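Local coordinates for protein trichothecene 3-O-acetyltransferase TRI101 (Fusarium sporotrichioides, PDB 2ZBA) that transfers an acetyl group from acetyl-coenzyme A to the 3-hydroxyl of trichothecene mycotoxins during their biosynthesis, as a member of the BAHD acyltransferase superfamily, at residues Cys298-Met303 against Leu316-Thr321; Ser49-Gly54 against Lys182-Glu187. All coordinates share one frame; numbering follows the deposited sequence. Where two conformers were deposited one is given.

Contact 1 of 2, residues Cys298-Met303 against Leu316-Thr321; sequences CRAVDM and LLQNMT. With COA (coenzyme A), chain E.
Strand 318-326, at one edge of the seven-stranded mixed sheet, pairs antiparallel with its inner neighbour 294-302 beside the pantetheine arm of coenzyme A, Arg299 facing Thr321 and Val301 facing Asn319 as hydrogen-bonded pairs. Arg299 N and Thr321 N bond to each other's carbonyls, and the ladder ends where Met303 N meets Leu317 O at 2.9 Å, just as the first strand runs out. On the face carrying Ala300 and Met320, the side chain of Met320 (a selenomethionine) lies along the neighbouring strand: its chain bends at chi3 (104°), which lays CE 3.5 Å from Ala300 N while SE lies against Cys298 CB. Long and unbranched, it can follow the backbone there. As in other BAHD acyltransferases, the acyl donor and acceptor meet between the two halves of the protein, and this sheet provides one wall. Asp302 N donates to O9P of coenzyme A at 2.6 Å, and the small CB of Ala300 lets C5P approach to 3.6 Å. Gln318, extended with CG anti to its backbone N (chi1 -176°), carries its amide to the thiol end of the cofactor, where the 2.8 Å between Gln318 OE1 and S1P is too short to be read as a reliable contact; the amide also borders the bound T-2 toxin. On the other face Val301 lays CG1 over the Asn319 carbonyl, 3.2 Å from its O. Arg299 leads its guanidinium away from the pair: Asp270 and Asp271 form salt bridges with NH2, CCP of the cofactor lies over one face, and a water at the edge, in plane, links NH1 to Thr321 OG1. Asn319 OD1 accepts from Met320 N and from Gln220.

Contact 2 of 2, residues Ser49-Gly54 against Lys182-Glu187; sequences STLEEG and KACRNE
Cys184 SG fits against the backbone of helix 44-61, 3.7 Å from both Thr50 O and Gly54 CA and 4.0 Å from Leu51 CD1. The thiol is small and fairly apolar, suited to a spot bounded by a carbonyl, a bare alpha carbon and a leucine methyl. Gly54 has no side chain to hold the two helices apart, and its CA comes within 3.9 Å of Cys184 CA. Next to it the Ala183 methyl rests 3.6 Å from Gly54 O. The small residues thus bring helix 44-61 close to the C-terminal end of helix 170-184, a helix-to-helix contact within the N-terminal half of the acyltransferase fold. Polar linkage comes through one water, which donates to Thr50 O at 2.6 Å and to Cys184 O at 2.8 Å. Thr50 swings CG2 anti to its backbone N, which brings this methyl to Cys184 O, while OG1 turns back to the carbonyl of Thr46 in its own helix. Further out, Leu51 continues into the apolar layer of Leu93, Leu148 and Leu150 on the adjoining sheet, and Phe400 packs on Thr50 and Leu51. Arg57, one turn beyond Gly54, bonds to Ala183 O at the end of helix 170-184.

Contact 2 closes along the chain before contact 1 opens, and the two do not touch: their centres are 31 Å apart and their nearest atoms about 18 Å. The centre of contact 1 lies about 10 Å from the centre of the chain, and the contact is part of both ligand pockets, with Asp302 and Gln318 among the coenzyme A-binding residues. The centre of contact 2 is about 25 Å from it, away from both ligand pockets and the calcium site, and the contact joins two helices beside the five-stranded sheet. Helix 170-184 and the segment just before it nevertheless give a route between them along the chain: Asp169, immediately ahead of this helix, bonds to Leu317 N and touches Gln318 in contact 1, whereas the helix's far end supplies Ala183 and Cys184 to contact 2.

Contact 1 of 2, residues Cys298-Met303 against Leu316-Thr321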
loop_
_atom_site.group_PDB
_atom_site.type_symbol
_atom_site.label_atom_id
_atom_site.label_comp_id
_atom_site.label_asym_id
_atom_site.label_seq_id
_atom_site.Cartn_x
_atom_site.Cartn_y
_atom_site.Cartn_z
ATOM N N CYS A 298 7.525 -11.497 -3.379
ATOM C CA CYS A 298 7.970 -10.273 -2.715
ATOM C C CYS A 298 6.832 -9.775 -1.823
ATOM O O CYS A 298 5.700 -9.592 -2.305
ATOM C CB CYS A 298 8.358 -9.184 -3.733
ATOM S SG CYS A 298 9.258 -9.763 -5.171
ATOM N N ARG A 299 7.131 -9.574 -0.537
ATOM C CA ARG A 299 6.141 -9.193 0.491
ATOM C C ARG A 299 6.565 -7.930 1.214
ATOM O O ARG A 299 7.605 -7.922 1.852
ATOM C CB ARG A 299 5.994 -10.330 1.516
ATOM C CG ARG A 299 4.822 -10.214 2.456
ATOM C CD ARG A 299 4.999 -11.204 3.616
ATOM N NE ARG A 299 3.771 -11.397 4.389
ATOM C CZ ARG A 299 3.679 -12.116 5.502
ATOM N NH1 ARG A 299 4.752 -12.727 6.014
ATOM N NH2 ARG A 299 2.502 -12.208 6.115
ATOM N N ALA A 300 5.759 -6.869 1.138
ATOM C CA ALA A 300 6.053 -5.623 1.859
ATOM C C ALA A 300 6.042 -5.777 3.403
ATOM O O ALA A 300 5.231 -6.524 3.995
ATOM C CB ALA A 300 5.082 -4.482 1.435
ATOM N N VAL A 301 6.953 -5.051 4.032
ATOM C CA VAL A 301 7.104 -5.108 5.481
ATOM C C VAL A 301 7.300 -3.687 5.988
ATOM O O VAL A 301 8.193 -2.975 5.548
ATOM C CB VAL A 301 8.255 -6.117 5.960
ATOM C CG1 VAL A 301 9.520 -5.992 5.129
ATOM C CG2 VAL A 301 8.570 -5.932 7.452
ATOM N N ASP A 302 6.417 -3.267 6.887
ATOM C CA ASP A 302 6.635 -2.069 7.667
ATOM C C ASP A 302 7.913 -2.193 8.520
ATOM O O ASP A 302 8.003 -3.061 9.392
ATOM C CB ASP A 302 5.407 -1.843 8.560
ATOM C CG ASP A 302 5.540 -0.640 9.453
ATOM O OD1 ASP A 302 6.430 0.186 9.211
ATOM O OD2 ASP A 302 4.737 -0.529 10.411
HETATM N N MSE A 303 8.872 -1.292 8.289
HETATM C CA MSE A 303 10.144 -1.309 9.025
HETATM C C MSE A 303 10.156 -0.492 10.315
HETATM O O MSE A 303 11.186 -0.409 10.966
HETATM C CB MSE A 303 11.314 -0.869 8.132
HETATM C CG MSE A 303 11.763 -1.942 7.151
HETATM SE SE MSE A 303 12.116 -3.593 8.070
HETATM C CE MSE A 303 13.658 -2.947 9.229
ATOM N N LEU A 316 8.561 7.188 4.609
ATOM C CA LEU A 316 8.657 5.906 3.924
ATOM C C LEU A 316 9.709 5.067 4.643
ATOM O O LEU A 316 10.906 5.377 4.604
ATOM C CB LEU A 316 9.004 6.047 2.433
ATOM C CG LEU A 316 9.106 4.618 1.853
ATOM C CD1 LEU A 316 8.186 4.322 0.720
ATOM C CD2 LEU A 316 10.545 4.190 1.552
ATOM N N LEU A 317 9.234 4.007 5.286
ATOM C CA LEU A 317 10.053 3.143 6.090
ATOM C C LEU A 317 9.524 1.730 5.899
ATOM O O LEU A 317 8.798 1.184 6.729
ATOM C CB LEU A 317 10.021 3.599 7.560
ATOM C CG LEU A 317 10.942 2.838 8.508
ATOM C CD1 LEU A 317 12.306 2.457 7.836
ATOM C CD2 LEU A 317 11.143 3.619 9.774
ATOM N N GLN A 318 9.903 1.157 4.770
ATOM C CA GLN A 318 9.341 -0.079 4.288
ATOM C C GLN A 318 10.495 -0.851 3.670
ATOM O O GLN A 318 11.490 -0.246 3.249
ATOM C CB GLN A 318 8.310 0.268 3.214
ATOM C CG GLN A 318 7.519 -0.883 2.635
ATOM C CD GLN A 318 6.477 -0.404 1.634
ATOM O OE1 GLN A 318 5.282 -0.371 1.945
ATOM N NE2 GLN A 318 6.926 0.005 0.442
ATOM N N ASN A 319 10.379 -2.176 3.658
ATOM C CA ASN A 319 11.225 -3.026 2.840
ATOM C C ASN A 319 10.341 -4.171 2.370
ATOM O O ASN A 319 9.122 -4.125 2.557
ATOM C CB ASN A 319 12.416 -3.533 3.672
ATOM C CG ASN A 319 13.625 -3.895 2.820
ATOM O OD1 ASN A 319 13.509 -4.148 1.620
ATOM N ND2 ASN A 319 14.796 -3.932 3.449
HETATM N N MSE A 320 10.937 -5.190 1.764
HETATM C CA MSE A 320 10.217 -6.366 1.361
HETATM C C MSE A 320 11.020 -7.573 1.824
HETATM O O MSE A 320 12.225 -7.483 2.071
HETATM C CB MSE A 320 10.006 -6.390 -0.160
HETATM C CG MSE A 320 9.142 -5.220 -0.726
HETATM SE SE MSE A 320 8.538 -5.570 -2.540
HETATM C CE MSE A 320 6.662 -6.039 -2.178
ATOM N N THR A 321 10.351 -8.702 1.961
ATOM C CA THR A 321 11.051 -9.962 2.088
ATOM C C THR A 321 10.862 -10.716 0.761
ATOM O O THR A 321 9.822 -10.582 0.081
ATOM C CB THR A 321 10.595 -10.781 3.336
ATOM O OG1 THR A 321 9.215 -11.154 3.211
ATOM C CG2 THR A 321 10.798 -9.965 4.631
HETATM N N1A COA E . 2.873 -16.784 19.228
HETATM C C2A COA E . 1.685 -16.978 18.542
HETATM N N3A COA E . 1.178 -15.956 17.752
HETATM C C4A COA E . 1.837 -14.767 17.641
HETATM C C5A COA E . 3.030 -14.561 18.334
HETATM C C6A COA E . 3.551 -15.584 19.137
HETATM N N6A COA E . 4.635 -15.371 19.890
HETATM N N7A COA E . 3.458 -13.309 18.050
HETATM C C8A COA E . 2.570 -12.728 17.208
HETATM N N9A COA E . 1.563 -13.619 16.940
HETATM C C1B COA E . 0.450 -13.436 15.981
HETATM C C2B COA E . -0.585 -12.442 16.495
HETATM O O2B COA E . -1.545 -13.082 17.309
HETATM C C3B COA E . -1.137 -11.878 15.199
HETATM O O3B COA E . -1.870 -12.910 14.592
HETATM P P3B COA E . -3.344 -12.777 13.952
HETATM O O7A COA E . -3.364 -11.520 13.106
HETATM O O8A COA E . -4.381 -12.624 15.030
HETATM O O9A COA E . -3.496 -14.014 13.124
HETATM C C4B COA E . 0.111 -11.792 14.346
HETATM O O4B COA E . 0.903 -12.901 14.738
HETATM C C5B COA E . 0.934 -10.521 14.482
HETATM O O5B COA E . 2.138 -10.763 13.762
HETATM P P1A COA E . 2.846 -9.601 12.899
HETATM O O1A COA E . 3.187 -8.427 13.761
HETATM O O2A COA E . 4.009 -10.117 12.085
HETATM O O3A COA E . 1.705 -9.009 11.897
HETATM P P2A COA E . 1.085 -9.727 10.591
HETATM O O4A COA E . -0.416 -9.546 10.667
HETATM O O5A COA E . 1.518 -11.155 10.368
HETATM O O6A COA E . 1.649 -8.893 9.344
HETATM C CBP COA E . 3.367 -8.120 7.845
HETATM C CCP COA E . 2.880 -9.260 8.737
HETATM C CDP COA E . 2.569 -8.210 6.545
HETATM C CEP COA E . 4.872 -8.309 7.587
HETATM C CAP COA E . 3.083 -6.794 8.556
HETATM O OAP COA E . 3.797 -6.728 9.782
HETATM C C9P COA E . 3.389 -5.552 7.750
HETATM O O9P COA E . 4.694 -5.056 7.730
HETATM N N8P COA E . 2.394 -4.924 7.121
HETATM C C7P COA E . 2.645 -3.727 6.324
HETATM C C6P COA E . 3.116 -4.048 4.904
HETATM C C5P COA E . 3.327 -2.757 4.130
HETATM O O5P COA E . 4.312 -2.013 4.364
HETATM N N4P COA E . 2.431 -2.455 3.199
HETATM C C3P COA E . 2.141 -1.052 2.914
HETATM C C2P COA E . 2.459 -0.663 1.474
HETATM S S1P COA E . 2.966 1.069 1.247
HETATM O O HOH W 1 7.668 -12.304 5.314
#

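Contact 2 of 2, residues Ser49-Gly54 against Lys182-Glu187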
loop_
_atom_site.group_PDB
_atom_site.type_symbol
_atom_site.label_atom_id
_atom_site.label_comp_id
_atom_site.label_asym_id
_atom_site.label_seq_id
_atom_site.Cartn_x
_atom_site.Cartn_y
_atom_site.Cartn_z
ATOM N N SER A 49 -16.868 21.844 4.478
ATOM C CA SER A 49 -16.346 22.834 5.429
ATOM C C SER A 49 -15.565 22.199 6.572
ATOM O O SER A 49 -14.522 22.724 6.995
ATOM C CB SER A 49 -17.475 23.707 5.983
ATOM O OG SER A 49 -17.920 24.629 5.002
ATOM N N THR A 50 -16.075 21.082 7.078
ATOM C CA THR A 50 -15.432 20.333 8.151
ATOM C C THR A 50 -14.059 19.791 7.715
ATOM O O THR A 50 -13.109 19.817 8.497
ATOM C CB THR A 50 -16.334 19.183 8.612
ATOM O OG1 THR A 50 -17.627 19.712 8.920
ATOM C CG2 THR A 50 -15.755 18.456 9.827
ATOM N N LEU A 51 -13.956 19.317 6.474
ATOM C CA LEU A 51 -12.682 18.788 5.988
ATOM C C LEU A 51 -11.680 19.909 5.727
ATOM O O LEU A 51 -10.500 19.787 6.072
ATOM C CB LEU A 51 -12.872 17.910 4.746
ATOM C CG LEU A 51 -11.615 17.309 4.075
ATOM C CD1 LEU A 51 -10.747 16.453 5.042
ATOM C CD2 LEU A 51 -12.031 16.506 2.867
ATOM N N GLU A 52 -12.160 21.005 5.136
ATOM C CA GLU A 52 -11.334 22.186 4.885
ATOM C C GLU A 52 -10.660 22.694 6.156
ATOM O O GLU A 52 -9.492 23.091 6.129
ATOM C CB GLU A 52 -12.168 23.313 4.262
ATOM C CG GLU A 52 -12.641 23.068 2.821
ATOM C CD GLU A 52 -13.674 24.104 2.369
ATOM O OE1 GLU A 52 -14.243 24.803 3.241
ATOM O OE2 GLU A 52 -13.921 24.224 1.149
ATOM N N GLU A 53 -11.406 22.672 7.260
ATOM C CA GLU A 53 -10.938 23.177 8.558
ATOM C C GLU A 53 -9.961 22.235 9.249
ATOM O O GLU A 53 -9.028 22.686 9.930
ATOM C CB GLU A 53 -12.128 23.468 9.487
ATOM C CG GLU A 53 -12.892 24.723 9.115
ATOM C CD GLU A 53 -12.276 25.984 9.703
ATOM O OE1 GLU A 53 -11.306 26.502 9.110
ATOM N N GLY A 54 -10.191 20.934 9.089
ATOM C CA GLY A 54 -9.236 19.928 9.524
ATOM C C GLY A 54 -7.919 20.030 8.764
ATOM O O GLY A 54 -6.845 19.895 9.357
ATOM N N LYS A 182 -8.493 13.459 13.595
ATOM C CA LYS A 182 -8.398 14.183 14.873
ATOM C C LYS A 182 -8.542 15.696 14.698
ATOM O O LYS A 182 -9.347 16.321 15.381
ATOM C CB LYS A 182 -7.077 13.878 15.587
ATOM C CG LYS A 182 -7.022 12.506 16.258
ATOM C CD LYS A 182 -5.711 12.293 16.992
ATOM C CE LYS A 182 -5.615 13.175 18.216
ATOM N NZ LYS A 182 -4.617 12.641 19.190
ATOM N N ALA A 183 -7.759 16.267 13.778
ATOM C CA ALA A 183 -7.812 17.693 13.412
ATOM C C ALA A 183 -9.181 18.161 12.922
ATOM O O ALA A 183 -9.525 19.330 13.082
ATOM C CB ALA A 183 -6.751 18.009 12.367
ATOM N N CYS A 184 -9.937 17.246 12.314
ATOM C CA CYS A 184 -11.273 17.519 11.755
ATOM C C CYS A 184 -12.362 17.596 12.844
ATOM O O CYS A 184 -13.351 18.325 12.676
ATOM C CB CYS A 184 -11.659 16.467 10.706
ATOM S SG CYS A 184 -11.103 16.760 8.989
ATOM N N ARG A 185 -12.185 16.825 13.925
ATOM C CA ARG A 185 -13.022 16.932 15.134
ATOM C C ARG A 185 -12.377 17.778 16.237
ATOM O O ARG A 185 -12.767 17.698 17.409
ATOM C CB ARG A 185 -13.448 15.547 15.678
ATOM C CG ARG A 185 -12.477 14.408 15.402
ATOM C CD ARG A 185 -12.855 13.098 16.087
ATOM N NE ARG A 185 -14.176 12.596 15.715
ATOM C CZ ARG A 185 -15.206 12.495 16.555
ATOM N N ASN A 186 -11.385 18.580 15.856
ATOM C CA ASN A 186 -10.781 19.571 16.739
ATOM C C ASN A 186 -10.232 18.960 18.035
ATOM O O ASN A 186 -10.417 19.494 19.134
ATOM C CB ASN A 186 -11.770 20.729 16.998
ATOM C CG ASN A 186 -11.113 21.952 17.638
ATOM O OD1 ASN A 186 -9.902 22.190 17.504
ATOM N ND2 ASN A 186 -11.926 22.742 18.341
ATOM N N GLU A 187 -9.569 17.817 17.896
ATOM C CA GLU A 187 -8.822 17.225 18.995
ATOM C C GLU A 187 -7.363 17.595 18.824
ATOM O O GLU A 187 -6.823 17.522 17.719
ATOM C CB GLU A 187 -8.980 15.714 19.007
ATOM C CG GLU A 187 -10.216 15.249 19.717
ATOM C CD GLU A 187 -10.897 14.097 19.016
ATOM O OE1 GLU A 187 -10.202 13.171 18.542
ATOM O OE2 GLU A 187 -12.139 14.115 18.954
HETATM O O HOH W 2 -13.289 20.541 11.007
#